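Local coordinates for fructosyl amine: oxygen oxidoreductase (Aspergillus fumigatus, PDB 3DJE), which catalyses the oxidative deglycation of fructosyl amino acids, using a bound FAD and molecular oxygen as electron acceptor, at residues 235-240 with 277-282; 304-309 with 332-337; 312-317 with 327-332. All blocks are in the same frame, centred on the assembly; numbering follows the deposited sequence.

Overall arrangement
The three contacts surround one region of the mixed sheet in which strand 232-242 lies between strands 274-289 and 331-339, antiparallel to both. Contact 1 joins the first two of these strands beside the bound FSA. It comes first along the chain; contact 2 follows, setting the lead-in to helix 307-320 against strand 331-339, and contact 3 falls within the chain interval that contact 2 spans. Contacts 1 and 2 have centres about 7 Å apart, with contact 3 about 10 and 11 Å from them. Strand 232-242 thus connects the sugar side, at W236, to the flavin-carrying strand, while helix 307-320 packs against the sheet and reaches the surface at contact 3.

Contact 1: 235-240 with 277-282; sequences AWTLVH and ICDEHP. With FSA (1-S-(carboxymethyl)-1-thio-beta-D-fructopyranose), chain D.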
loop_
_atom_site.group_PDB
_atom_site.type_symbol
_atom_site.label_atom_id
_atom_site.label_comp_id
_atom_site.label_asym_id
_atom_site.label_seq_id
_atom_site.Cartn_x
_atom_site.Cartn_y
_atom_site.Cartn_z
ATOM N N ALA A 235 6.535 4.522 -7.092
ATOM C CA ALA A 235 7.264 3.650 -6.191
ATOM C C ALA A 235 7.885 4.383 -5.013
ATOM O O ALA A 235 8.321 5.539 -5.138
ATOM C CB ALA A 235 8.330 2.899 -6.954
ATOM N N TRP A 236 7.962 3.665 -3.892
ATOM C CA TRP A 236 8.626 4.125 -2.682
ATOM C C TRP A 236 9.722 3.134 -2.302
ATOM O O TRP A 236 9.866 2.068 -2.926
ATOM C CB TRP A 236 7.609 4.409 -1.548
ATOM C CG TRP A 236 6.872 5.678 -1.874
ATOM C CD1 TRP A 236 7.225 6.948 -1.494
ATOM C CD2 TRP A 236 5.720 5.816 -2.723
ATOM N NE1 TRP A 236 6.360 7.867 -2.045
ATOM C CE2 TRP A 236 5.423 7.201 -2.797
ATOM C CE3 TRP A 236 4.890 4.905 -3.406
ATOM C CZ2 TRP A 236 4.344 7.698 -3.541
ATOM C CZ3 TRP A 236 3.806 5.404 -4.145
ATOM C CH2 TRP A 236 3.545 6.798 -4.198
ATOM N N THR A 237 10.498 3.516 -1.292
ATOM C CA THR A 237 11.739 2.877 -0.953
ATOM C C THR A 237 11.710 2.441 0.512
ATOM O O THR A 237 11.166 3.135 1.372
ATOM C CB THR A 237 12.929 3.854 -1.213
ATOM O OG1 THR A 237 12.537 5.190 -0.854
ATOM C CG2 THR A 237 13.275 3.846 -2.684
ATOM N N LEU A 238 12.273 1.269 0.786
ATOM C CA LEU A 238 12.339 0.748 2.149
ATOM C C LEU A 238 13.638 -0.024 2.371
ATOM O O LEU A 238 14.197 -0.621 1.430
ATOM C CB LEU A 238 11.120 -0.150 2.449
ATOM C CG LEU A 238 11.043 -1.530 1.770
ATOM C CD1 LEU A 238 11.726 -2.643 2.562
ATOM C CD2 LEU A 238 9.573 -1.910 1.477
ATOM N N VAL A 239 14.105 -0.005 3.617
ATOM C CA VAL A 239 15.268 -0.791 4.034
ATOM C C VAL A 239 14.974 -1.457 5.377
ATOM O O VAL A 239 14.068 -1.029 6.091
ATOM C CB VAL A 239 16.572 0.078 4.169
ATOM C CG1 VAL A 239 16.837 0.859 2.897
ATOM C CG2 VAL A 239 16.504 1.005 5.396
ATOM N N HIS A 240 15.738 -2.498 5.700
ATOM C CA HIS A 240 15.786 -3.068 7.050
ATOM C C HIS A 240 17.197 -2.902 7.630
ATOM O O HIS A 240 18.188 -3.014 6.902
ATOM C CB HIS A 240 15.502 -4.568 7.009
ATOM C CG HIS A 240 14.116 -4.937 6.562
ATOM N ND1 HIS A 240 13.633 -6.224 6.660
ATOM C CD2 HIS A 240 13.107 -4.194 6.041
ATOM C CE1 HIS A 240 12.394 -6.265 6.192
ATOM N NE2 HIS A 240 12.047 -5.044 5.823
ATOM N N ILE A 277 12.616 0.797 7.803
ATOM C CA ILE A 277 12.679 2.263 7.703
ATOM C C ILE A 277 12.356 2.700 6.277
ATOM O O ILE A 277 12.876 2.128 5.313
ATOM C CB ILE A 277 14.104 2.796 8.052
ATOM C CG1 ILE A 277 14.554 2.291 9.423
ATOM C CG2 ILE A 277 14.146 4.324 8.014
ATOM C CD1 ILE A 277 15.899 1.633 9.390
ATOM N N CYS A 278 11.503 3.714 6.154
ATOM C CA CYS A 278 11.212 4.341 4.866
ATOM C C CYS A 278 11.585 5.815 4.909
ATOM O O CYS A 278 11.223 6.514 5.855
ATOM C CB CYS A 278 9.731 4.246 4.529
ATOM S SG CYS A 278 9.157 2.562 4.214
ATOM N N ASP A 279 12.305 6.265 3.882
ATOM C CA ASP A 279 12.512 7.694 3.634
ATOM C C ASP A 279 11.292 8.255 2.914
ATOM O O ASP A 279 10.917 7.754 1.862
ATOM C CB ASP A 279 13.787 7.937 2.814
ATOM C CG ASP A 279 13.803 7.192 1.464
ATOM O OD1 ASP A 279 13.584 5.951 1.434
ATOM O OD2 ASP A 279 14.059 7.851 0.424
ATOM N N GLU A 280 10.672 9.294 3.467
ATOM C CA GLU A 280 9.494 9.871 2.824
ATOM C C GLU A 280 9.856 10.832 1.684
ATOM O O GLU A 280 10.819 11.594 1.761
ATOM C CB GLU A 280 8.561 10.528 3.863
ATOM C CG GLU A 280 7.230 11.092 3.321
ATOM C CD GLU A 280 6.269 10.053 2.699
ATOM O OE1 GLU A 280 6.480 8.829 2.870
ATOM O OE2 GLU A 280 5.301 10.475 2.025
ATOM N N HIS A 281 9.072 10.748 0.620
ATOM C CA HIS A 281 9.233 11.567 -0.585
ATOM C C HIS A 281 8.003 11.374 -1.458
ATOM O O HIS A 281 7.194 10.470 -1.188
ATOM C CB HIS A 281 10.522 11.202 -1.333
ATOM C CG HIS A 281 10.635 9.749 -1.684
ATOM N ND1 HIS A 281 9.900 9.166 -2.695
ATOM C CD2 HIS A 281 11.396 8.762 -1.155
ATOM C CE1 HIS A 281 10.210 7.886 -2.780
ATOM N NE2 HIS A 281 11.124 7.616 -1.867
ATOM N N PRO A 282 7.795 12.257 -2.461
ATOM C CA PRO A 282 6.622 12.148 -3.329
ATOM C C PRO A 282 6.583 10.977 -4.338
ATOM O O PRO A 282 5.601 10.864 -5.070
ATOM C CB PRO A 282 6.587 13.504 -4.056
ATOM C CG PRO A 282 7.503 14.397 -3.244
ATOM C CD PRO A 282 8.563 13.487 -2.759
HETATM O OAB FSA D . -1.407 5.017 5.008
HETATM C CAL FSA D . -0.566 5.220 5.910
HETATM O OAA FSA D . -0.906 5.489 7.091
HETATM C CAH FSA D . 0.919 5.174 5.613
HETATM S SAK FSA D . 1.258 4.962 3.894
HETATM C C1 FSA D . 3.019 5.060 4.054
HETATM C C2 FSA D . 3.673 5.441 2.717
HETATM O O2 FSA D . 5.060 5.068 2.734
HETATM C C3 FSA D . 3.560 6.947 2.455
HETATM O O3 FSA D . 4.322 7.676 3.429
HETATM C C4 FSA D . 3.979 7.315 1.028
HETATM O O4 FSA D . 3.672 8.697 0.779
HETATM C C5 FSA D . 3.253 6.462 -0.017
HETATM O O5 FSA D . 1.867 6.808 -0.090
HETATM C C6 FSA D . 3.422 4.989 0.325
HETATM O O6 FSA D . 2.959 4.751 1.666
HETATM O O HOH W 1 9.830 5.450 0.919
#
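The hydroxyl of T237 is gripped twice: it donates to D279 OD1 at 2.6 Å and accepts from H281 NE2 at 3.0 Å, the latter bond lying in the imidazole plane. These side chains join antiparallel strands 232-242 and 274-289 of the sheet flanking the substrate site. With chi1 at 38°, OG1 of T237 sits between its own backbone N and carbonyl carbon, facing the opposite strand. D279 is held on its other oxygen by a salt bridge from OD2 to R312 of helix 307-320, and H281 ND1 is hydrogen-bonded to G283 N, so both nitrogens set the ring's rotation. Between 235-240 and 277-282, V239 and I277 form a hydrogen-bonded pair. Further along, water 1 bridges the strands, accepting from T237 N and donating to D279 O. The H281 ring lies nearly parallel to the W236 pyrrole ring but slid aside, with little overlap. W236 NE1 donates to H281 O at 2.9 Å, so the indole is anchored in its own plane while a face lies against the FSA sugar, C5 being 3.6 Å from CE2. E280 takes the sugar by both carboxylate oxygens: FSA O3 donates to OE1 at 2.5 Å and O4 to OE2 at 2.7 Å.

Contact 2: 304-309 with 332-337; sequences QIPKEA and ARICWC. With FAD (flavin-adenine dinucleotide), chain C.
A332 opens the run along strand 331-339, its methyl CB turned to I305 and 4.1 Å from I305 CG2. The same I305 methyl lies 3.4 Å from the backbone O of the next residue, R333. It is carried there because CG2 lies anti to the carbonyl carbon of I305, while CG1 occupies the remaining position beside both backbone arms (chi1 60°). R333 points its side chain to the other side of the strand, where NH1 is hydrogen-bonded to S46 O and N49 O in the FAD-binding region and NH2 makes a weak bond to I334 O. The guanidinium also has C335 CB over one face, 4.0 Å above its plane and toward the rim. I334 meets the 304-309 segment through CG2, 3.5 Å from Q304 O and 4.4 Å from P306 CD, so one methyl packs on the lead-in to helix 307-320, where P306 is the N-cap residue. Past this point the strand serves the cofactor. A chi1 of 169° carries C335 SG to the flavin methyl, where it is joined covalently to FAD C8M at 1.7 Å. W336 hydrogen-bonds through NE1 to F300 O, and C337 SG lies 3.1 Å from the ribityl oxygen FAD O3'. The two segments therefore meet by van der Waals contact, methyls lying on each other and on carbonyl oxygens, whereas the strand is tied to the cofactor by the thioether of an 8-alpha-S-cysteinyl flavin, as in sarcosine oxidases of this family; it makes the FAD non-dissociable, and such links are thought to raise the flavin's redox potential.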
loop_
_atom_site.group_PDB
_atom_site.type_symbol
_atom_site.label_atom_id
_atom_site.label_comp_id
_atom_site.label_asym_id
_atom_site.label_seq_id
_atom_site.Cartn_x
_atom_site.Cartn_y
_atom_site.Cartn_z
ATOM N N GLN A 304 16.852 -3.424 -4.384
ATOM C CA GLN A 304 17.830 -2.416 -3.985
ATOM C C GLN A 304 17.063 -1.101 -3.941
ATOM O O GLN A 304 15.918 -1.021 -4.384
ATOM C CB GLN A 304 18.969 -2.269 -5.014
ATOM C CG GLN A 304 19.858 -3.501 -5.265
ATOM C CD GLN A 304 20.611 -3.998 -4.035
ATOM O OE1 GLN A 304 20.693 -3.320 -3.008
ATOM N NE2 GLN A 304 21.162 -5.206 -4.134
ATOM N N ILE A 305 17.691 -0.064 -3.404
ATOM C CA ILE A 305 17.129 1.277 -3.514
ATOM C C ILE A 305 18.174 2.219 -4.127
ATOM O O ILE A 305 19.361 1.912 -4.061
ATOM C CB ILE A 305 16.626 1.816 -2.154
ATOM C CG1 ILE A 305 17.757 1.886 -1.118
ATOM C CG2 ILE A 305 15.471 0.938 -1.636
ATOM C CD1 ILE A 305 17.379 2.660 0.128
ATOM N N PRO A 306 17.731 3.344 -4.721
ATOM C CA PRO A 306 18.699 4.347 -5.212
ATOM C C PRO A 306 19.614 4.834 -4.096
ATOM O O PRO A 306 19.178 4.949 -2.948
ATOM C CB PRO A 306 17.799 5.494 -5.683
ATOM C CG PRO A 306 16.495 4.819 -6.048
ATOM C CD PRO A 306 16.343 3.766 -4.987
ATOM N N LYS A 307 20.870 5.142 -4.426
ATOM C CA LYS A 307 21.796 5.648 -3.420
ATOM C C LYS A 307 21.291 6.928 -2.754
ATOM O O LYS A 307 21.505 7.121 -1.560
ATOM C CB LYS A 307 23.202 5.828 -4.006
ATOM C CG LYS A 307 23.931 4.504 -4.235
ATOM C CD LYS A 307 24.773 4.085 -3.034
ATOM C CE LYS A 307 26.179 4.685 -3.107
ATOM N NZ LYS A 307 27.084 4.183 -2.026
ATOM N N GLU A 308 20.603 7.782 -3.512
ATOM C CA GLU A 308 20.042 9.010 -2.947
ATOM C C GLU A 308 19.014 8.686 -1.852
ATOM O O GLU A 308 18.917 9.411 -0.848
ATOM C CB GLU A 308 19.454 9.913 -4.032
ATOM C CG GLU A 308 18.318 9.292 -4.826
ATOM C CD GLU A 308 17.502 10.308 -5.599
ATOM O OE1 GLU A 308 17.613 11.532 -5.310
ATOM O OE2 GLU A 308 16.746 9.874 -6.495
ATOM N N ALA A 309 18.281 7.582 -2.041
ATOM C CA ALA A 309 17.318 7.107 -1.035
ATOM C C ALA A 309 18.015 6.621 0.227
ATOM O O ALA A 309 17.588 6.938 1.340
ATOM C CB ALA A 309 16.401 6.021 -1.620
ATOM N N ALA A 332 16.806 -4.289 1.278
ATOM C CA ALA A 332 16.308 -3.066 0.645
ATOM C C ALA A 332 15.506 -3.391 -0.599
ATOM O O ALA A 332 15.864 -4.299 -1.362
ATOM C CB ALA A 332 17.470 -2.132 0.280
ATOM N N ARG A 333 14.430 -2.642 -0.823
ATOM C CA ARG A 333 13.690 -2.777 -2.072
ATOM C C ARG A 333 12.865 -1.556 -2.418
ATOM O O ARG A 333 12.557 -0.725 -1.560
ATOM C CB ARG A 333 12.778 -4.010 -2.066
ATOM C CG ARG A 333 11.433 -3.837 -1.347
ATOM C CD ARG A 333 10.599 -5.024 -1.733
ATOM N NE ARG A 333 9.291 -5.151 -1.073
ATOM C CZ ARG A 333 8.130 -5.015 -1.713
ATOM N NH1 ARG A 333 6.993 -5.224 -1.068
ATOM N NH2 ARG A 333 8.104 -4.678 -3.001
ATOM N N ILE A 334 12.505 -1.477 -3.691
ATOM C CA ILE A 334 11.455 -0.550 -4.120
ATOM C C ILE A 334 10.083 -1.259 -4.059
ATOM O O ILE A 334 9.986 -2.497 -4.166
ATOM C CB ILE A 334 11.746 0.059 -5.501
ATOM C CG1 ILE A 334 11.690 -1.007 -6.603
ATOM C CG2 ILE A 334 13.145 0.766 -5.472
ATOM C CD1 ILE A 334 11.856 -0.436 -8.029
ATOM N N CYS A 335 9.044 -0.456 -3.877
ATOM C CA CYS A 335 7.710 -0.945 -3.597
ATOM C C CYS A 335 6.735 -0.059 -4.372
ATOM O O CYS A 335 6.784 1.173 -4.242
ATOM C CB CYS A 335 7.499 -0.796 -2.086
ATOM S SG CYS A 335 5.830 -1.031 -1.473
ATOM N N TRP A 336 5.873 -0.678 -5.187
ATOM C CA TRP A 336 5.041 0.057 -6.142
ATOM C C TRP A 336 3.573 0.078 -5.784
ATOM O O TRP A 336 3.028 -0.930 -5.324
ATOM C CB TRP A 336 5.120 -0.591 -7.519
ATOM C CG TRP A 336 6.425 -0.399 -8.235
ATOM C CD1 TRP A 336 7.526 -1.187 -8.145
ATOM C CD2 TRP A 336 6.737 0.639 -9.167
ATOM N NE1 TRP A 336 8.525 -0.703 -8.967
ATOM C CE2 TRP A 336 8.065 0.420 -9.602
ATOM C CE3 TRP A 336 6.021 1.745 -9.673
ATOM C CZ2 TRP A 336 8.702 1.260 -10.533
ATOM C CZ3 TRP A 336 6.659 2.587 -10.597
ATOM C CH2 TRP A 336 7.994 2.336 -11.007
ATOM N N CYS A 337 2.934 1.218 -6.038
ATOM C CA CYS A 337 1.470 1.299 -6.009
ATOM C C CYS A 337 1.053 2.169 -7.189
ATOM O O CYS A 337 1.846 2.390 -8.124
ATOM C CB CYS A 337 0.970 1.829 -4.659
ATOM S SG CYS A 337 -0.818 1.566 -4.324
HETATM P PA FAD C . -0.391 -5.203 -4.678
HETATM O O1A FAD C . -0.572 -5.701 -3.310
HETATM O O2A FAD C . 0.945 -4.657 -5.068
HETATM O O5B FAD C . -0.818 -6.414 -5.601
HETATM C C5B FAD C . -0.679 -6.394 -7.024
HETATM C C4B FAD C . -0.586 -7.857 -7.479
HETATM O O4B FAD C . -0.682 -7.772 -8.913
HETATM C C3B FAD C . 0.829 -8.382 -7.146
HETATM O O3B FAD C . 0.767 -9.529 -6.281
HETATM C C2B FAD C . 1.369 -8.742 -8.539
HETATM O O2B FAD C . 2.165 -9.968 -8.530
HETATM C C1B FAD C . 0.064 -8.855 -9.376
HETATM N N9A FAD C . 0.441 -8.840 -10.823
HETATM C C8A FAD C . 1.373 -8.085 -11.443
HETATM N N7A FAD C . 1.426 -8.439 -12.744
HETATM C C5A FAD C . 0.529 -9.416 -12.938
HETATM C C6A FAD C . 0.148 -10.177 -14.049
HETATM N N6A FAD C . 0.751 -9.983 -15.246
HETATM N N1A FAD C . -0.815 -11.108 -13.898
HETATM C C2A FAD C . -1.408 -11.314 -12.716
HETATM N N3A FAD C . -1.065 -10.607 -11.634
HETATM C C4A FAD C . -0.103 -9.660 -11.728
HETATM N N1 FAD C . -0.545 1.245 2.998
HETATM C C2 FAD C . -1.064 1.343 4.287
HETATM O O2 FAD C . -2.270 1.217 4.509
HETATM N N3 FAD C . -0.192 1.596 5.347
HETATM C C4 FAD C . 1.175 1.765 5.149
HETATM O O4 FAD C . 1.918 1.984 6.113
HETATM C C4X FAD C . 1.680 1.683 3.842
HETATM N N5 FAD C . 3.041 1.863 3.605
HETATM C C5X FAD C . 3.554 1.605 2.336
HETATM C C6 FAD C . 4.936 1.584 2.169
HETATM C C7 FAD C . 5.484 1.284 0.928
HETATM C C7M FAD C . 7.014 1.300 0.798
HETATM C C8 FAD C . 4.654 0.976 -0.149
HETATM C C8M FAD C . 5.271 0.566 -1.507
HETATM C C9 FAD C . 3.264 0.981 0.030
HETATM C C9A FAD C . 2.705 1.284 1.279
HETATM N N10 FAD C . 1.312 1.310 1.486
HETATM C C10 FAD C . 0.812 1.422 2.783
HETATM C "C1'" FAD C . 0.385 1.202 0.352
HETATM C "C2'" FAD C . -0.075 -0.247 0.192
HETATM O "O2'" FAD C . 1.047 -1.140 0.368
HETATM C "C3'" FAD C . -0.689 -0.428 -1.193
HETATM O "O3'" FAD C . -1.613 0.651 -1.445
HETATM C "C4'" FAD C . -1.467 -1.743 -1.315
HETATM O "O4'" FAD C . -0.735 -2.843 -0.777
HETATM C "C5'" FAD C . -1.756 -2.009 -2.797
HETATM O "O5'" FAD C . -2.536 -3.210 -2.928
HETATM P P FAD C . -2.915 -3.767 -4.383
HETATM O O1P FAD C . -3.558 -2.672 -5.169
HETATM O O2P FAD C . -3.624 -5.041 -4.150
HETATM O O3P FAD C . -1.503 -4.106 -5.073
#

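Contact 3: 312-317 with 327-332; sequences RVRALL and RPFSFA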
loop_
_atom_site.group_PDB
_atom_site.type_symbol
_atom_site.label_atom_id
_atom_site.label_comp_id
_atom_site.label_asym_id
_atom_site.label_seq_id
_atom_site.Cartn_x
_atom_site.Cartn_y
_atom_site.Cartn_z
ATOM N N ARG A 312 18.920 9.637 2.215
ATOM C CA ARG A 312 17.763 10.161 2.937
ATOM C C ARG A 312 17.423 9.320 4.166
ATOM O O ARG A 312 17.084 9.868 5.205
ATOM C CB ARG A 312 16.544 10.285 2.027
ATOM C CG ARG A 312 16.700 11.308 0.913
ATOM C CD ARG A 312 15.390 11.501 0.169
ATOM N NE ARG A 312 14.955 10.272 -0.514
ATOM C CZ ARG A 312 15.107 10.028 -1.814
ATOM N NH1 ARG A 312 15.684 10.916 -2.620
ATOM N NH2 ARG A 312 14.679 8.883 -2.313
ATOM N N VAL A 313 17.539 7.994 4.041
ATOM C CA VAL A 313 17.310 7.086 5.172
ATOM C C VAL A 313 18.280 7.372 6.316
ATOM O O VAL A 313 17.865 7.480 7.468
ATOM C CB VAL A 313 17.444 5.598 4.745
ATOM C CG1 VAL A 313 17.540 4.668 5.952
ATOM C CG2 VAL A 313 16.291 5.195 3.841
ATOM N N ARG A 314 19.567 7.498 5.994
ATOM C CA ARG A 314 20.593 7.727 7.016
ATOM C C ARG A 314 20.459 9.114 7.641
ATOM O O ARG A 314 20.751 9.281 8.826
ATOM C CB ARG A 314 21.996 7.465 6.460
ATOM C CG ARG A 314 22.160 6.031 5.937
ATOM C CD ARG A 314 23.600 5.647 5.706
ATOM N NE ARG A 314 23.725 4.285 5.186
ATOM C CZ ARG A 314 23.668 3.177 5.923
ATOM N NH1 ARG A 314 23.801 1.995 5.335
ATOM N NH2 ARG A 314 23.472 3.239 7.239
ATOM N N ALA A 315 19.980 10.085 6.858
ATOM C CA ALA A 315 19.669 11.426 7.378
ATOM C C ALA A 315 18.538 11.384 8.411
ATOM O O ALA A 315 18.607 12.034 9.460
ATOM C CB ALA A 315 19.333 12.379 6.243
ATOM N N LEU A 316 17.491 10.625 8.098
ATOM C CA LEU A 316 16.385 10.397 9.019
ATOM C C LEU A 316 16.885 9.745 10.306
ATOM O O LEU A 316 16.504 10.154 11.412
ATOM C CB LEU A 316 15.335 9.500 8.351
ATOM C CG LEU A 316 14.270 8.836 9.240
ATOM C CD1 LEU A 316 13.359 9.846 9.938
ATOM C CD2 LEU A 316 13.472 7.860 8.397
ATOM N N LEU A 317 17.714 8.713 10.164
ATOM C CA LEU A 317 18.232 8.003 11.336
ATOM C C LEU A 317 19.082 8.934 12.203
ATOM O O LEU A 317 19.040 8.863 13.420
ATOM C CB LEU A 317 19.042 6.770 10.937
ATOM C CG LEU A 317 18.213 5.628 10.340
ATOM C CD1 LEU A 317 19.122 4.568 9.733
ATOM C CD2 LEU A 317 17.284 5.028 11.411
ATOM N N ARG A 327 24.794 1.836 10.345
ATOM C CA ARG A 327 24.637 0.386 10.228
ATOM C C ARG A 327 24.372 -0.044 8.783
ATOM O O ARG A 327 23.607 0.609 8.063
ATOM C CB ARG A 327 23.491 -0.108 11.117
ATOM C CG ARG A 327 23.658 0.158 12.598
ATOM C CD ARG A 327 24.631 -0.789 13.265
ATOM N NE ARG A 327 24.594 -0.599 14.717
ATOM C CZ ARG A 327 23.856 -1.312 15.564
ATOM N NH1 ARG A 327 23.083 -2.298 15.129
ATOM N NH2 ARG A 327 23.899 -1.039 16.860
ATOM N N PRO A 328 24.999 -1.156 8.351
ATOM C CA PRO A 328 24.671 -1.663 7.024
ATOM C C PRO A 328 23.215 -2.111 6.971
ATOM O O PRO A 328 22.677 -2.585 7.980
ATOM C CB PRO A 328 25.591 -2.881 6.876
ATOM C CG PRO A 328 25.904 -3.299 8.266
ATOM C CD PRO A 328 26.009 -1.994 9.024
ATOM N N PHE A 329 22.589 -1.942 5.812
ATOM C CA PHE A 329 21.231 -2.464 5.591
ATOM C C PHE A 329 21.266 -3.976 5.398
ATOM O O PHE A 329 22.170 -4.499 4.739
ATOM C CB PHE A 329 20.593 -1.821 4.365
ATOM C CG PHE A 329 20.509 -0.320 4.422
ATOM C CD1 PHE A 329 20.343 0.353 5.634
ATOM C CD2 PHE A 329 20.548 0.424 3.244
ATOM C CE1 PHE A 329 20.247 1.746 5.673
ATOM C CE2 PHE A 329 20.442 1.816 3.270
ATOM C CZ PHE A 329 20.297 2.480 4.484
ATOM N N SER A 330 20.278 -4.673 5.956
ATOM C CA SER A 330 20.187 -6.129 5.786
ATOM C C SER A 330 19.262 -6.506 4.624
ATOM O O SER A 330 19.278 -7.650 4.157
ATOM C CB SER A 330 19.677 -6.783 7.062
ATOM O OG SER A 330 18.409 -6.248 7.391
ATOM N N PHE A 331 18.442 -5.545 4.188
ATOM C CA PHE A 331 17.486 -5.737 3.099
ATOM C C PHE A 331 17.084 -4.361 2.576
ATOM O O PHE A 331 17.038 -3.395 3.339
ATOM C CB PHE A 331 16.250 -6.511 3.598
ATOM C CG PHE A 331 15.194 -6.731 2.532
ATOM C CD1 PHE A 331 15.418 -7.615 1.486
ATOM C CD2 PHE A 331 13.977 -6.045 2.585
ATOM C CE1 PHE A 331 14.449 -7.823 0.481
ATOM C CE2 PHE A 331 13.011 -6.235 1.599
ATOM C CZ PHE A 331 13.242 -7.123 0.545
ATOM N N ALA A 332 16.806 -4.289 1.278
ATOM C CA ALA A 332 16.308 -3.066 0.645
ATOM C C ALA A 332 15.506 -3.391 -0.599
ATOM O O ALA A 332 15.864 -4.299 -1.362
ATOM C CB ALA A 332 17.470 -2.132 0.280
#
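The connection from helix 307-320 into strand 331-339 folds back on the helix through a cation-pi stack of R314 on F329. The guanidinium of R314 lies flat over the phenyl ring, the planes only 4° apart, with CZ 4.2 Å from the ring centroid and off-centre. NH1 is the atom nearest the middle of the ring, 3.6 Å from F329 CE1. R314 reaches this place with an extended chain from CG to NE, and its end then grips a single backbone oxygen with two nitrogens: NH2 donates to R327 O at 2.8 Å and NH1 to it at 3.1 Å. The acceptor lies in the guanidinium plane, yet both donors approach from one face of the peptide, about 35° above the carbonyl plane. Two further bonds hold the group, a salt bridge from NE to E310 and a hydrogen bond from NH2 to A325 O, which together should keep it from turning off the ring. From the preceding residue, V313 CG1 meets F329 CZ at 3.8 Å. F329 also rests on V239 of strand 232-242, and V313 touches V239 and, on strand 274-289, I277 and D279, so helix and connection pack together over these two neighbouring strands.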